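PDB 2BUE: Aac(6')-ib from Escherichia coli, which probably transfers the acetyl group of acetyl-CoA to the 6'-amino group of aminoglycosides such as kanamycin B, conferring resistance to these antibiotics. Local coordinates for residues A[85-99]-A[112-126]. The protein carries 2 engineered substitutions. Sequence-based numbering, arbitrary orientation.
With RIO (ribostamycin), chain C.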
# COMPACT_ATOMS: atom_id res chain seq x y z
N LEU A 85 -7.93 4.65 -13.28
CA LEU A 85 -7.40 5.64 -14.21
C LEU A 85 -8.24 5.60 -15.47
O LEU A 85 -8.40 4.54 -16.09
CB LEU A 85 -5.94 5.34 -14.56
CG LEU A 85 -5.28 6.17 -15.68
CD1 LEU A 85 -5.07 7.63 -15.21
CD2 LEU A 85 -3.97 5.55 -16.18
N ASN A 86 -8.82 6.76 -15.82
CA ASN A 86 -9.70 6.87 -16.99
C ASN A 86 -10.78 5.78 -17.02
O ASN A 86 -10.99 5.13 -18.05
CB ASN A 86 -8.88 6.83 -18.29
CG ASN A 86 -7.82 7.92 -18.36
OD1 ASN A 86 -8.05 9.07 -17.97
ND2 ASN A 86 -6.64 7.56 -18.88
N GLY A 87 -11.43 5.57 -15.87
CA GLY A 87 -12.49 4.57 -15.73
C GLY A 87 -12.08 3.10 -15.75
O GLY A 87 -12.96 2.23 -15.76
N GLU A 88 -10.77 2.82 -15.76
CA GLU A 88 -10.24 1.45 -15.74
C GLU A 88 -9.55 1.15 -14.41
O GLU A 88 -8.82 2.01 -13.90
CB GLU A 88 -9.22 1.21 -16.87
CG GLU A 88 -9.79 1.29 -18.28
CD GLU A 88 -10.75 0.16 -18.59
OE1 GLU A 88 -10.49 -1.00 -18.17
OE2 GLU A 88 -11.77 0.43 -19.26
N PRO A 89 -9.75 -0.07 -13.87
CA PRO A 89 -8.98 -0.48 -12.69
C PRO A 89 -7.53 -0.77 -13.08
O PRO A 89 -7.26 -1.56 -14.00
CB PRO A 89 -9.71 -1.74 -12.21
CG PRO A 89 -10.38 -2.31 -13.45
CD PRO A 89 -10.70 -1.11 -14.33
N ILE A 90 -6.58 -0.11 -12.41
CA ILE A 90 -5.17 -0.26 -12.76
C ILE A 90 -4.26 -0.75 -11.62
O ILE A 90 -3.06 -0.95 -11.81
CB ILE A 90 -4.59 1.05 -13.38
CG1 ILE A 90 -4.68 2.22 -12.39
CG2 ILE A 90 -5.30 1.36 -14.69
CD1 ILE A 90 -3.50 3.18 -12.37
N GLY A 91 -4.82 -0.96 -10.44
CA GLY A 91 -4.00 -1.47 -9.37
C GLY A 91 -4.78 -1.71 -8.10
O GLY A 91 -5.99 -1.42 -8.03
N TYR A 92 -4.07 -2.24 -7.11
CA TYR A 92 -4.64 -2.56 -5.82
C TYR A 92 -3.83 -1.80 -4.77
O TYR A 92 -2.61 -1.71 -4.89
CB TYR A 92 -4.54 -4.07 -5.54
CG TYR A 92 -4.84 -4.43 -4.10
CD1 TYR A 92 -6.15 -4.65 -3.67
CD2 TYR A 92 -3.80 -4.55 -3.15
CE1 TYR A 92 -6.43 -4.99 -2.32
CE2 TYR A 92 -4.06 -4.87 -1.79
CZ TYR A 92 -5.39 -5.08 -1.40
OH TYR A 92 -5.69 -5.41 -0.10
N ALA A 93 -4.49 -1.27 -3.75
CA ALA A 93 -3.77 -0.70 -2.63
C ALA A 93 -4.49 -1.05 -1.33
O ALA A 93 -5.66 -1.48 -1.35
CB ALA A 93 -3.63 0.84 -2.79
N GLN A 94 -3.78 -0.91 -0.23
CA GLN A 94 -4.42 -1.10 1.07
C GLN A 94 -3.78 -0.15 2.06
O GLN A 94 -2.60 0.21 1.91
CB GLN A 94 -4.30 -2.55 1.55
CG GLN A 94 -2.84 -3.05 1.61
CD GLN A 94 -2.74 -4.50 2.08
OE1 GLN A 94 -3.58 -5.35 1.74
NE2 GLN A 94 -1.67 -4.79 2.82
N SER A 95 -4.58 0.29 3.03
CA SER A 95 -4.06 1.03 4.17
C SER A 95 -4.37 0.23 5.44
O SER A 95 -5.35 -0.53 5.49
CB SER A 95 -4.65 2.44 4.26
OG SER A 95 -6.07 2.40 4.41
N TYR A 96 -3.57 0.41 6.48
CA TYR A 96 -3.79 -0.33 7.71
C TYR A 96 -3.46 0.52 8.92
O TYR A 96 -2.64 1.46 8.83
CB TYR A 96 -3.03 -1.70 7.73
CG TYR A 96 -1.53 -1.55 7.56
CD1 TYR A 96 -0.72 -1.30 8.68
CD2 TYR A 96 -0.93 -1.65 6.29
CE1 TYR A 96 0.66 -1.12 8.56
CE2 TYR A 96 0.49 -1.47 6.17
CZ TYR A 96 1.25 -1.21 7.30
OH TYR A 96 2.62 -1.02 7.23
N VAL A 97 -4.12 0.22 10.03
CA VAL A 97 -3.76 0.84 11.30
C VAL A 97 -2.58 0.05 11.86
O VAL A 97 -2.71 -1.11 12.23
CB VAL A 97 -4.96 0.81 12.30
CG1 VAL A 97 -4.53 1.43 13.66
CG2 VAL A 97 -6.15 1.59 11.70
N ALA A 98 -1.42 0.70 11.97
CA ALA A 98 -0.21 -0.01 12.37
C ALA A 98 -0.32 -0.64 13.79
O ALA A 98 0.05 -1.79 13.99
CB ALA A 98 1.01 0.92 12.28
N LEU A 99 -0.85 0.11 14.75
CA LEU A 99 -1.05 -0.39 16.11
C LEU A 99 -1.98 -1.63 16.14
O LEU A 99 -1.85 -2.50 17.04
CB LEU A 99 -1.59 0.75 16.97
CG LEU A 99 -1.61 0.60 18.49
CD1 LEU A 99 -0.19 0.49 18.99
CD2 LEU A 99 -2.30 1.81 19.11
N PRO A 112 -1.90 5.44 17.69
CA PRO A 112 -2.97 4.80 16.90
C PRO A 112 -3.28 5.56 15.59
O PRO A 112 -4.07 5.07 14.77
CB PRO A 112 -4.18 4.86 17.85
CG PRO A 112 -3.96 6.08 18.64
CD PRO A 112 -2.44 6.12 18.88
N GLY A 113 -2.68 6.75 15.42
CA GLY A 113 -2.84 7.58 14.23
C GLY A 113 -1.95 7.18 13.05
O GLY A 113 -2.09 7.71 11.94
N VAL A 114 -1.01 6.27 13.31
CA VAL A 114 -0.09 5.84 12.27
C VAL A 114 -0.80 4.86 11.30
O VAL A 114 -1.45 3.90 11.74
CB VAL A 114 1.20 5.20 12.86
CG1 VAL A 114 2.10 4.70 11.73
CG2 VAL A 114 1.93 6.23 13.74
N ARG A 115 -0.71 5.13 9.99
CA ARG A 115 -1.31 4.27 8.97
C ARG A 115 -0.20 3.79 8.04
O ARG A 115 0.69 4.58 7.73
CB ARG A 115 -2.31 5.02 8.10
CG ARG A 115 -3.46 5.63 8.89
CD ARG A 115 -4.51 4.56 9.24
NE ARG A 115 -5.54 5.14 10.11
CZ ARG A 115 -5.41 5.25 11.43
NH1 ARG A 115 -4.31 4.81 12.05
NH2 ARG A 115 -6.39 5.80 12.14
N GLY A 116 -0.24 2.53 7.64
CA GLY A 116 0.72 2.07 6.64
C GLY A 116 -0.00 1.80 5.34
O GLY A 116 -1.23 1.66 5.31
N ILE A 117 0.76 1.71 4.26
CA ILE A 117 0.20 1.42 2.95
C ILE A 117 1.03 0.35 2.21
O ILE A 117 2.25 0.20 2.46
CB ILE A 117 0.10 2.68 2.08
CG1 ILE A 117 1.49 3.34 1.90
CG2 ILE A 117 -0.88 3.70 2.72
CD1 ILE A 117 1.51 4.47 0.82
N ASP A 118 0.34 -0.34 1.31
CA ASP A 118 0.99 -1.29 0.36
C ASP A 118 0.22 -1.14 -0.93
O ASP A 118 -0.97 -0.82 -0.91
CB ASP A 118 0.86 -2.73 0.85
CG ASP A 118 1.42 -2.94 2.24
OD1 ASP A 118 2.66 -2.99 2.38
OD2 ASP A 118 0.61 -3.06 3.17
N GLN A 119 0.88 -1.33 -2.07
CA GLN A 119 0.17 -1.19 -3.34
C GLN A 119 0.90 -1.85 -4.49
O GLN A 119 2.09 -2.20 -4.39
CB GLN A 119 -0.14 0.29 -3.66
CG GLN A 119 1.02 1.09 -4.20
CD GLN A 119 2.11 1.29 -3.21
OE1 GLN A 119 1.86 1.62 -2.04
NE2 GLN A 119 3.35 1.13 -3.67
N LEU A 120 0.15 -2.07 -5.55
CA LEU A 120 0.68 -2.70 -6.76
C LEU A 120 -0.06 -2.14 -7.98
O LEU A 120 -1.25 -1.79 -7.90
CB LEU A 120 0.54 -4.23 -6.69
CG LEU A 120 -0.90 -4.78 -6.63
CD1 LEU A 120 -1.44 -5.06 -8.04
CD2 LEU A 120 -0.97 -6.05 -5.77
N LEU A 121 0.66 -2.08 -9.10
CA LEU A 121 0.07 -1.76 -10.39
C LEU A 121 -0.21 -3.06 -11.16
O LEU A 121 0.66 -3.93 -11.30
CB LEU A 121 1.02 -0.88 -11.22
CG LEU A 121 1.22 0.56 -10.73
CD1 LEU A 121 2.20 1.30 -11.67
CD2 LEU A 121 -0.15 1.27 -10.63
N ALA A 122 -1.42 -3.17 -11.68
CA ALA A 122 -1.92 -4.38 -12.31
C ALA A 122 -1.19 -4.79 -13.60
O ALA A 122 -1.04 -5.98 -13.87
CB ALA A 122 -3.41 -4.22 -12.60
N ASN A 123 -0.75 -3.80 -14.39
CA ASN A 123 -0.32 -4.03 -15.78
C ASN A 123 1.18 -3.81 -15.99
O ASN A 123 1.69 -2.71 -15.76
CB ASN A 123 -1.12 -3.12 -16.72
CG ASN A 123 -2.62 -3.43 -16.70
OD1 ASN A 123 -3.03 -4.59 -16.81
ND2 ASN A 123 -3.43 -2.41 -16.52
N ALA A 124 1.87 -4.86 -16.42
CA ALA A 124 3.32 -4.78 -16.64
C ALA A 124 3.66 -3.61 -17.55
O ALA A 124 4.67 -2.93 -17.35
CB ALA A 124 3.84 -6.08 -17.23
N SER A 125 2.80 -3.36 -18.53
CA SER A 125 3.02 -2.31 -19.53
C SER A 125 3.01 -0.90 -18.95
O SER A 125 3.50 0.05 -19.58
CB SER A 125 2.01 -2.43 -20.68
OG SER A 125 0.70 -2.11 -20.25
N GLN A 126 2.45 -0.76 -17.75
CA GLN A 126 2.27 0.55 -17.13
C GLN A 126 3.26 0.86 -16.02
O GLN A 126 3.10 1.87 -15.33
CB GLN A 126 0.81 0.71 -16.63
CG GLN A 126 -0.25 0.75 -17.73
CD GLN A 126 -1.68 0.85 -17.22
OE1 GLN A 126 -2.10 0.11 -16.32
NE2 GLN A 126 -2.45 1.78 -17.79
O1 RIO C . -1.75 -8.33 1.66
C1 RIO C . -2.91 -8.48 2.48
C2 RIO C . -2.56 -9.42 3.64
O2 RIO C . -1.16 -9.34 4.00
C3 RIO C . -0.99 -8.37 5.04
O3 RIO C . -0.38 -7.17 4.53
C4 RIO C . 0.84 -6.77 5.26
C5 RIO C . 0.52 -5.89 6.50
O4 RIO C . -0.26 -6.62 7.44
C6 RIO C . 1.76 -5.31 7.21
N1 RIO C . 1.32 -4.35 8.26
C7 RIO C . 2.66 -4.57 6.18
C8 RIO C . 3.05 -5.51 5.02
N2 RIO C . 3.97 -4.78 4.11
C9 RIO C . 1.77 -6.02 4.26
O5 RIO C . 2.27 -6.99 3.30
C10 RIO C . 1.62 -6.92 2.03
O6 RIO C . 2.24 -5.97 1.20
C11 RIO C . 3.60 -6.29 0.75
C12 RIO C . 3.99 -5.19 -0.27
N3 RIO C . 4.36 -3.95 0.44
C13 RIO C . 3.65 -7.70 0.07
O7 RIO C . 5.04 -8.01 -0.19
C14 RIO C . 3.03 -8.76 1.01
O8 RIO C . 3.07 -10.10 0.45
C15 RIO C . 1.60 -8.36 1.42
N4 RIO C . 1.00 -9.30 2.36
C16 RIO C . -2.41 -8.15 5.64
O9 RIO C . -2.34 -8.56 7.00
C17 RIO C . -3.30 -9.18 4.94
O10 RIO C . -3.26 -10.41 5.71
O HOH W 1 -1.29 -0.95 -13.94
O HOH W 2 3.56 -0.92 4.77
O HOH W 3 -1.18 2.95 14.33
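Gln94 and Asp118 form a hydrogen-bonded pair between the antiparallel strands 88-97 and 114-121, at the centre of the GNAT fold, and illustrate how a sheet can present a binding surface. Ribostamycin lies on the face bearing Gln94, Tyr96 and Asp118, and strand 114-121 also hydrogen-bonds coenzyme A through Gln119 O and Leu121 N. Followed outward, Gln94 has CB carrying CG between the backbone N and the carbonyl carbon (chi1 57°), and CG packs against CB and OD2 of Asp118. Beyond CG the chain is extended, bringing CD past OD2 to an amide with divided duties. OE1 accepts from Tyr92 OH at 2.8 Å, on a lone pair in the carbonyl plane, and also packs against ribostamycin C1. NE2 gives a fairly straight bond to Asp118 OD2 at 2.9 Å, arriving from above the carboxylate plane, and a longer one to ribostamycin O3; together the bonds at its two ends set which end of the amide is which. With OD2 so held, the other oxygen of Asp118, OD1, takes the drug's amines N2 and N3, each at 2.8 Å. Tyr96 lies across its partner strand because the residue opposite is Gly116, whose CA sits under one ring face, 3.6 Å from the centroid, in a CH-pi contact. Ribostamycin N1 sits over the opposite face. Farther along, Arg115 lays its guanidinium beside Val97, with CG2 over one face. Its NH1 donates to Pro112 O at 2.7 Å and to Val114 O, which Ala98 N reaches from the opposite face of the carbonyl plane.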